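Local coordinates for PRESAN domain-containing protein (Plasmodium falciparum, PDB 7D2W) that is of unknown function but belongs to the PHIST-type, RESA N-terminal-like helical proteins of the malaria parasite and probably acts through protein binding, at residues Asp85-Leu90 against Tyr122-Met127; Arg91-Lys96 against Lys173-Phe178. One frame throughout, in Å; residues are numbered along the deposited sequence.

Contact 1 (Asp85-Leu90 against Tyr122-Met127); sequences DLLKNL and YDCNMM
Within the helical bundle of this PRESAN-family protein, helices 65-93 and 117-144 meet antiparallel where Leu86, Leu87 and Leu90 face Cys124. The axes of the two short segments run at 166° to each other and come no closer than 11.4 Å, a wide spacing that the leucine side chains have to bridge. Three methyl groups converge on one cysteine. Leu87 lies level with it and sends CD2 to 4.0 Å from Cys124 CB, touching the root of the side chain. The sulfur takes the other two: CD1 of Leu90 reaches Cys124 SG at 4.1 Å, while CD2 of Leu86, one helical turn earlier, stands at 4.4 Å from the same SG, a looser touch. With its sulfur turned away from the carbonyl carbon and beside the backbone N (chi1 -69°), Cys124 presents SG to both. The second branch of Leu87, CD1, passes obliquely by the amide of Asn125 and comes within 4.2 Å of Asn125 OD1. That is contact with a polar atom and not a bond; the amide nitrogen of Asn125 makes a weak hydrogen bond with Ser121 O, one turn back on its own helix. The interface is mostly apolar and small, 157 Å² in all, and holds by van der Waals contact. Helix 149-181 packs alongside through Tyr171, which touches both Leu86 and Leu90, and through His167 on Leu86. Nearer the end of helix 65-93, Leu90 also rests on Trp117 and Cys120, so the contact is one part of a seam shared by three helices.

Contact 2 (Arg91-Lys96 against Lys173-Phe178); sequences RGIAPK and KYEKIF
The ring of Phe178 has Ala94 over one face and Ile93 at its edge, with Pro95 coming in obliquely. Ala94 makes a CH-pi contact: its CA lies 3.9 Å from the ring centroid and 20° off the ring normal, displaced toward the rim on the CD2 side. The methyl group of Ala94 continues across that part of the ring, CB standing 3.7 Å from Phe178 CE2. Near the ring plane, CG1 of Ile93 meets Phe178 CD2 at 4.0 Å, while the pyrrolidine ring of Pro95 brings CD to 3.6 Å from Phe178 CD1. The three consecutive residues thus cover one side of the ring and part of its edge. Phe178 points from helix 149-181 toward the C-terminal end of helix 65-93 and the residues just beyond it, and its CB also lies 3.6 Å from the backbone oxygen of Ile93. Because CG1 of Ile93 stands between its backbone N and carbonyl carbon (chi1 68°), the side chain can extend past the ring, and CD1 reaches Glu175 CG at 4.0 Å. Glu175 therefore contributes the aliphatic base of its extended chain here. Its carboxylate points to the second subunit, where it lies close to the like-charged Asp169 of that chain; at least one of the two carboxylates may be partly protonated or otherwise screened. Trp117 and Cys120 of helix 117-144 and Ile115 add to the surroundings, Trp117 touching Ala94 and the other two touching Phe178. The contact is mainly apolar, built round one aromatic ring, so shape and dispersion, with 242 Å² buried, hold the end of helix 65-93 and the chain beyond it against helix 149-181.

From the N terminus, the chain passes along helix 65-93, whose last turns carry 85-90 and the start of 91-96, the rest of which leaves the helix. It next runs through an unmodelled stretch, 97-111, into helix 117-144, where 122-127 completes contact 1. It then turns back along helix 149-181, and 173-178 closes the longer loop of contact 2. The segments alternate, so the two loops cross rather than nest. Their centres lie about 11 Å apart and they touch directly: Asp123 binds Lys173 by a salt bridge and probably Tyr174 by a hydrogen bond, tying helix 117-144 to helix 149-181 at the same end of the bundle.

Contact 1 (Asp85-Leu90 against Tyr122-Met127)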
loop_
_atom_site.group_PDB
_atom_site.type_symbol
_atom_site.label_atom_id
_atom_site.label_comp_id
_atom_site.label_asym_id
_atom_site.label_seq_id
_atom_site.Cartn_x
_atom_site.Cartn_y
_atom_site.Cartn_z
ATOM N N ASP A 85 -14.396 -0.177 -2.036
ATOM C CA ASP A 85 -13.700 -0.250 -3.319
ATOM C C ASP A 85 -12.921 -1.554 -3.463
ATOM O O ASP A 85 -12.890 -2.153 -4.548
ATOM C CB ASP A 85 -12.739 0.927 -3.465
ATOM C CG ASP A 85 -13.451 2.255 -3.656
ATOM O OD1 ASP A 85 -14.672 2.281 -3.929
ATOM O OD2 ASP A 85 -12.769 3.282 -3.522
ATOM N N LEU A 86 -12.243 -1.975 -2.399
ATOM C CA LEU A 86 -11.513 -3.241 -2.427
ATOM C C LEU A 86 -12.452 -4.411 -2.717
ATOM O O LEU A 86 -12.151 -5.271 -3.553
ATOM C CB LEU A 86 -10.793 -3.438 -1.090
ATOM C CG LEU A 86 -10.277 -4.850 -0.812
ATOM C CD1 LEU A 86 -9.024 -5.094 -1.623
ATOM C CD2 LEU A 86 -9.993 -5.032 0.683
ATOM N N LEU A 87 -13.592 -4.463 -2.026
ATOM C CA LEU A 87 -14.528 -5.567 -2.223
ATOM C C LEU A 87 -15.132 -5.533 -3.619
ATOM O O LEU A 87 -15.384 -6.585 -4.218
ATOM C CB LEU A 87 -15.630 -5.521 -1.169
ATOM C CG LEU A 87 -15.157 -5.829 0.250
ATOM C CD1 LEU A 87 -16.329 -5.686 1.200
ATOM C CD2 LEU A 87 -14.554 -7.231 0.320
ATOM N N LYS A 88 -15.376 -4.333 -4.145
ATOM C CA LYS A 88 -15.848 -4.198 -5.521
ATOM C C LYS A 88 -14.809 -4.738 -6.496
ATOM O O LYS A 88 -15.138 -5.494 -7.427
ATOM C CB LYS A 88 -16.166 -2.725 -5.814
ATOM C CG LYS A 88 -16.816 -2.421 -7.185
ATOM C CD LYS A 88 -17.118 -0.917 -7.306
ATOM C CE LYS A 88 -17.652 -0.528 -8.682
ATOM N NZ LYS A 88 -19.067 -0.951 -8.902
ATOM N N ASN A 89 -13.544 -4.380 -6.286
ATOM C CA ASN A 89 -12.494 -4.832 -7.192
ATOM C C ASN A 89 -12.250 -6.331 -7.056
ATOM O O ASN A 89 -12.000 -7.013 -8.055
ATOM C CB ASN A 89 -11.216 -4.034 -6.945
ATOM C CG ASN A 89 -11.432 -2.545 -7.109
ATOM O OD1 ASN A 89 -12.326 -2.124 -7.837
ATOM N ND2 ASN A 89 -10.630 -1.740 -6.416
ATOM N N LEU A 90 -12.330 -6.865 -5.834
ATOM C CA LEU A 90 -12.136 -8.299 -5.648
ATOM C C LEU A 90 -13.291 -9.098 -6.237
ATOM O O LEU A 90 -13.079 -10.165 -6.832
ATOM C CB LEU A 90 -11.958 -8.609 -4.162
ATOM C CG LEU A 90 -10.558 -8.289 -3.610
ATOM C CD1 LEU A 90 -10.407 -8.815 -2.165
ATOM C CD2 LEU A 90 -9.451 -8.846 -4.504
ATOM N N TYR A 122 -15.652 -12.570 4.523
ATOM C CA TYR A 122 -15.512 -12.662 5.977
ATOM C C TYR A 122 -14.129 -12.201 6.415
ATOM O O TYR A 122 -13.990 -11.375 7.327
ATOM C CB TYR A 122 -15.772 -14.098 6.462
ATOM C CG TYR A 122 -15.317 -14.351 7.899
ATOM C CD1 TYR A 122 -13.998 -14.679 8.186
ATOM C CD2 TYR A 122 -16.208 -14.259 8.970
ATOM C CE1 TYR A 122 -13.568 -14.883 9.488
ATOM C CE2 TYR A 122 -15.784 -14.485 10.283
ATOM C CZ TYR A 122 -14.457 -14.800 10.528
ATOM O OH TYR A 122 -13.997 -15.031 11.807
ATOM N N ASP A 123 -13.086 -12.747 5.786
ATOM C CA ASP A 123 -11.722 -12.374 6.144
ATOM C C ASP A 123 -11.488 -10.874 6.002
ATOM O O ASP A 123 -10.935 -10.228 6.907
ATOM C CB ASP A 123 -10.743 -13.161 5.272
ATOM C CG ASP A 123 -9.295 -12.888 5.617
ATOM O OD1 ASP A 123 -8.923 -12.993 6.808
ATOM O OD2 ASP A 123 -8.527 -12.571 4.686
ATOM N N CYS A 124 -11.867 -10.306 4.856
ATOM C CA CYS A 124 -11.630 -8.881 4.643
ATOM C C CYS A 124 -12.369 -8.049 5.684
ATOM O O CYS A 124 -11.799 -7.144 6.297
ATOM C CB CYS A 124 -12.058 -8.482 3.228
ATOM S SG CYS A 124 -11.018 -9.150 1.864
ATOM N N ASN A 125 -13.641 -8.355 5.909
ATOM C CA ASN A 125 -14.416 -7.568 6.858
ATOM C C ASN A 125 -13.895 -7.725 8.283
ATOM O O ASN A 125 -13.883 -6.761 9.056
ATOM C CB ASN A 125 -15.891 -7.948 6.740
ATOM C CG ASN A 125 -16.533 -7.331 5.498
ATOM O OD1 ASN A 125 -16.514 -6.115 5.329
ATOM N ND2 ASN A 125 -17.053 -8.167 4.608
ATOM N N MET A 126 -13.435 -8.922 8.653
ATOM C CA MET A 126 -12.856 -9.079 9.988
ATOM C C MET A 126 -11.560 -8.278 10.147
ATOM O O MET A 126 -11.328 -7.667 11.199
ATOM C CB MET A 126 -12.605 -10.557 10.282
ATOM C CG MET A 126 -12.243 -10.797 11.729
ATOM S SD MET A 126 -13.570 -10.493 12.908
ATOM C CE MET A 126 -14.994 -11.029 11.963
ATOM N N MET A 127 -10.691 -8.283 9.134
ATOM C CA MET A 127 -9.458 -7.504 9.236
ATOM C C MET A 127 -9.761 -6.006 9.331
ATOM O O MET A 127 -9.208 -5.308 10.190
ATOM C CB MET A 127 -8.529 -7.796 8.049
ATOM C CG MET A 127 -7.920 -9.229 8.040
ATOM S SD MET A 127 -7.004 -9.619 9.544
ATOM C CE MET A 127 -5.579 -8.521 9.352
#

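Contact 2 (Arg91-Lys96 against Lys173-Phe178)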
loop_
_atom_site.group_PDB
_atom_site.type_symbol
_atom_site.label_atom_id
_atom_site.label_comp_id
_atom_site.label_asym_id
_atom_site.label_seq_id
_atom_site.Cartn_x
_atom_site.Cartn_y
_atom_site.Cartn_z
ATOM N N ARG A 91 -14.520 -8.593 -6.095
ATOM C CA ARG A 91 -15.663 -9.263 -6.699
ATOM C C ARG A 91 -15.491 -9.392 -8.206
ATOM O O ARG A 91 -15.898 -10.397 -8.796
ATOM C CB ARG A 91 -16.946 -8.497 -6.370
ATOM C CG ARG A 91 -18.200 -9.194 -6.833
ATOM C CD ARG A 91 -18.481 -10.438 -5.999
ATOM N NE ARG A 91 -18.036 -11.649 -6.684
ATOM C CZ ARG A 91 -18.617 -12.836 -6.557
ATOM N NH1 ARG A 91 -19.673 -12.975 -5.766
ATOM N NH2 ARG A 91 -18.144 -13.881 -7.221
ATOM N N GLY A 92 -14.856 -8.402 -8.834
ATOM C CA GLY A 92 -14.650 -8.454 -10.270
ATOM C C GLY A 92 -13.775 -9.612 -10.708
ATOM O O GLY A 92 -13.998 -10.197 -11.769
ATOM N N ILE A 93 -12.764 -9.956 -9.905
ATOM C CA ILE A 93 -11.811 -10.992 -10.296
ATOM C C ILE A 93 -12.071 -12.318 -9.602
ATOM O O ILE A 93 -11.414 -13.311 -9.924
ATOM C CB ILE A 93 -10.362 -10.535 -10.051
ATOM C CG1 ILE A 93 -10.088 -10.416 -8.555
ATOM C CG2 ILE A 93 -10.103 -9.209 -10.755
ATOM C CD1 ILE A 93 -8.718 -9.851 -8.231
ATOM N N ALA A 94 -13.014 -12.367 -8.667
ATOM C CA ALA A 94 -13.419 -13.630 -8.077
ATOM C C ALA A 94 -14.046 -14.531 -9.144
ATOM O O ALA A 94 -14.715 -14.050 -10.063
ATOM C CB ALA A 94 -14.416 -13.395 -6.945
ATOM N N PRO A 95 -13.847 -15.841 -9.048
ATOM C CA PRO A 95 -14.437 -16.753 -10.031
ATOM C C PRO A 95 -15.910 -17.023 -9.749
ATOM O O PRO A 95 -16.428 -16.771 -8.659
ATOM C CB PRO A 95 -13.603 -18.037 -9.884
ATOM C CG PRO A 95 -12.581 -17.761 -8.784
ATOM C CD PRO A 95 -13.033 -16.546 -8.046
ATOM N N LYS A 96 -16.586 -17.541 -10.772
ATOM C CA LYS A 96 -18.000 -17.900 -10.660
ATOM C C LYS A 96 -18.204 -19.414 -10.695
ATOM O O LYS A 96 -17.252 -20.179 -10.874
ATOM C CB LYS A 96 -18.814 -17.242 -11.775
ATOM N N LYS A 173 -3.233 -10.668 -1.586
ATOM C CA LYS A 173 -3.530 -12.028 -1.139
ATOM C C LYS A 173 -4.597 -12.692 -2.005
ATOM O O LYS A 173 -4.434 -13.842 -2.427
ATOM C CB LYS A 173 -3.967 -12.014 0.329
ATOM C CG LYS A 173 -4.452 -13.389 0.843
ATOM C CD LYS A 173 -4.516 -13.441 2.369
ATOM C CE LYS A 173 -5.752 -12.714 2.896
ATOM N NZ LYS A 173 -5.753 -12.528 4.393
ATOM N N TYR A 174 -5.715 -11.995 -2.262
ATOM C CA TYR A 174 -6.810 -12.630 -2.985
ATOM C C TYR A 174 -6.598 -12.589 -4.488
ATOM O O TYR A 174 -7.113 -13.460 -5.199
ATOM C CB TYR A 174 -8.157 -11.991 -2.604
ATOM C CG TYR A 174 -8.554 -12.479 -1.244
ATOM C CD1 TYR A 174 -9.042 -13.774 -1.075
ATOM C CD2 TYR A 174 -8.351 -11.694 -0.118
ATOM C CE1 TYR A 174 -9.353 -14.257 0.173
ATOM C CE2 TYR A 174 -8.661 -12.170 1.145
ATOM C CZ TYR A 174 -9.151 -13.452 1.280
ATOM O OH TYR A 174 -9.452 -13.927 2.523
ATOM N N GLU A 175 -5.856 -11.602 -4.996
ATOM C CA GLU A 175 -5.553 -11.612 -6.422
ATOM C C GLU A 175 -4.802 -12.879 -6.799
ATOM O O GLU A 175 -5.065 -13.479 -7.854
ATOM C CB GLU A 175 -4.739 -10.388 -6.822
ATOM C CG GLU A 175 -4.750 -10.181 -8.325
ATOM C CD GLU A 175 -3.797 -9.094 -8.781
ATOM O OE1 GLU A 175 -3.219 -8.409 -7.921
ATOM O OE2 GLU A 175 -3.622 -8.927 -10.005
ATOM N N LYS A 176 -3.885 -13.313 -5.938
ATOM C CA LYS A 176 -3.135 -14.528 -6.217
ATOM C C LYS A 176 -4.045 -15.746 -6.160
ATOM O O LYS A 176 -4.028 -16.585 -7.069
ATOM C CB LYS A 176 -1.980 -14.674 -5.227
ATOM C CG LYS A 176 -0.831 -13.719 -5.475
ATOM C CD LYS A 176 0.373 -14.043 -4.600
ATOM C CE LYS A 176 0.472 -13.103 -3.405
ATOM N NZ LYS A 176 1.848 -12.540 -3.261
ATOM N N ILE A 177 -4.853 -15.855 -5.101
ATOM C CA ILE A 177 -5.720 -17.022 -4.943
ATOM C C ILE A 177 -6.720 -17.103 -6.087
ATOM O O ILE A 177 -6.903 -18.163 -6.694
ATOM C CB ILE A 177 -6.440 -16.991 -3.584
ATOM C CG1 ILE A 177 -5.444 -16.855 -2.446
ATOM C CG2 ILE A 177 -7.232 -18.270 -3.380
ATOM C CD1 ILE A 177 -6.108 -16.473 -1.148
ATOM N N PHE A 178 -7.407 -15.994 -6.380
ATOM C CA PHE A 178 -8.451 -16.041 -7.397
ATOM C C PHE A 178 -7.869 -16.340 -8.777
ATOM O O PHE A 178 -8.438 -17.128 -9.537
ATOM C CB PHE A 178 -9.236 -14.730 -7.412
ATOM C CG PHE A 178 -10.157 -14.554 -6.230
ATOM C CD1 PHE A 178 -10.611 -15.650 -5.510
ATOM C CD2 PHE A 178 -10.575 -13.282 -5.845
ATOM C CE1 PHE A 178 -11.460 -15.486 -4.425
ATOM C CE2 PHE A 178 -11.422 -13.113 -4.761
ATOM C CZ PHE A 178 -11.863 -14.219 -4.050
#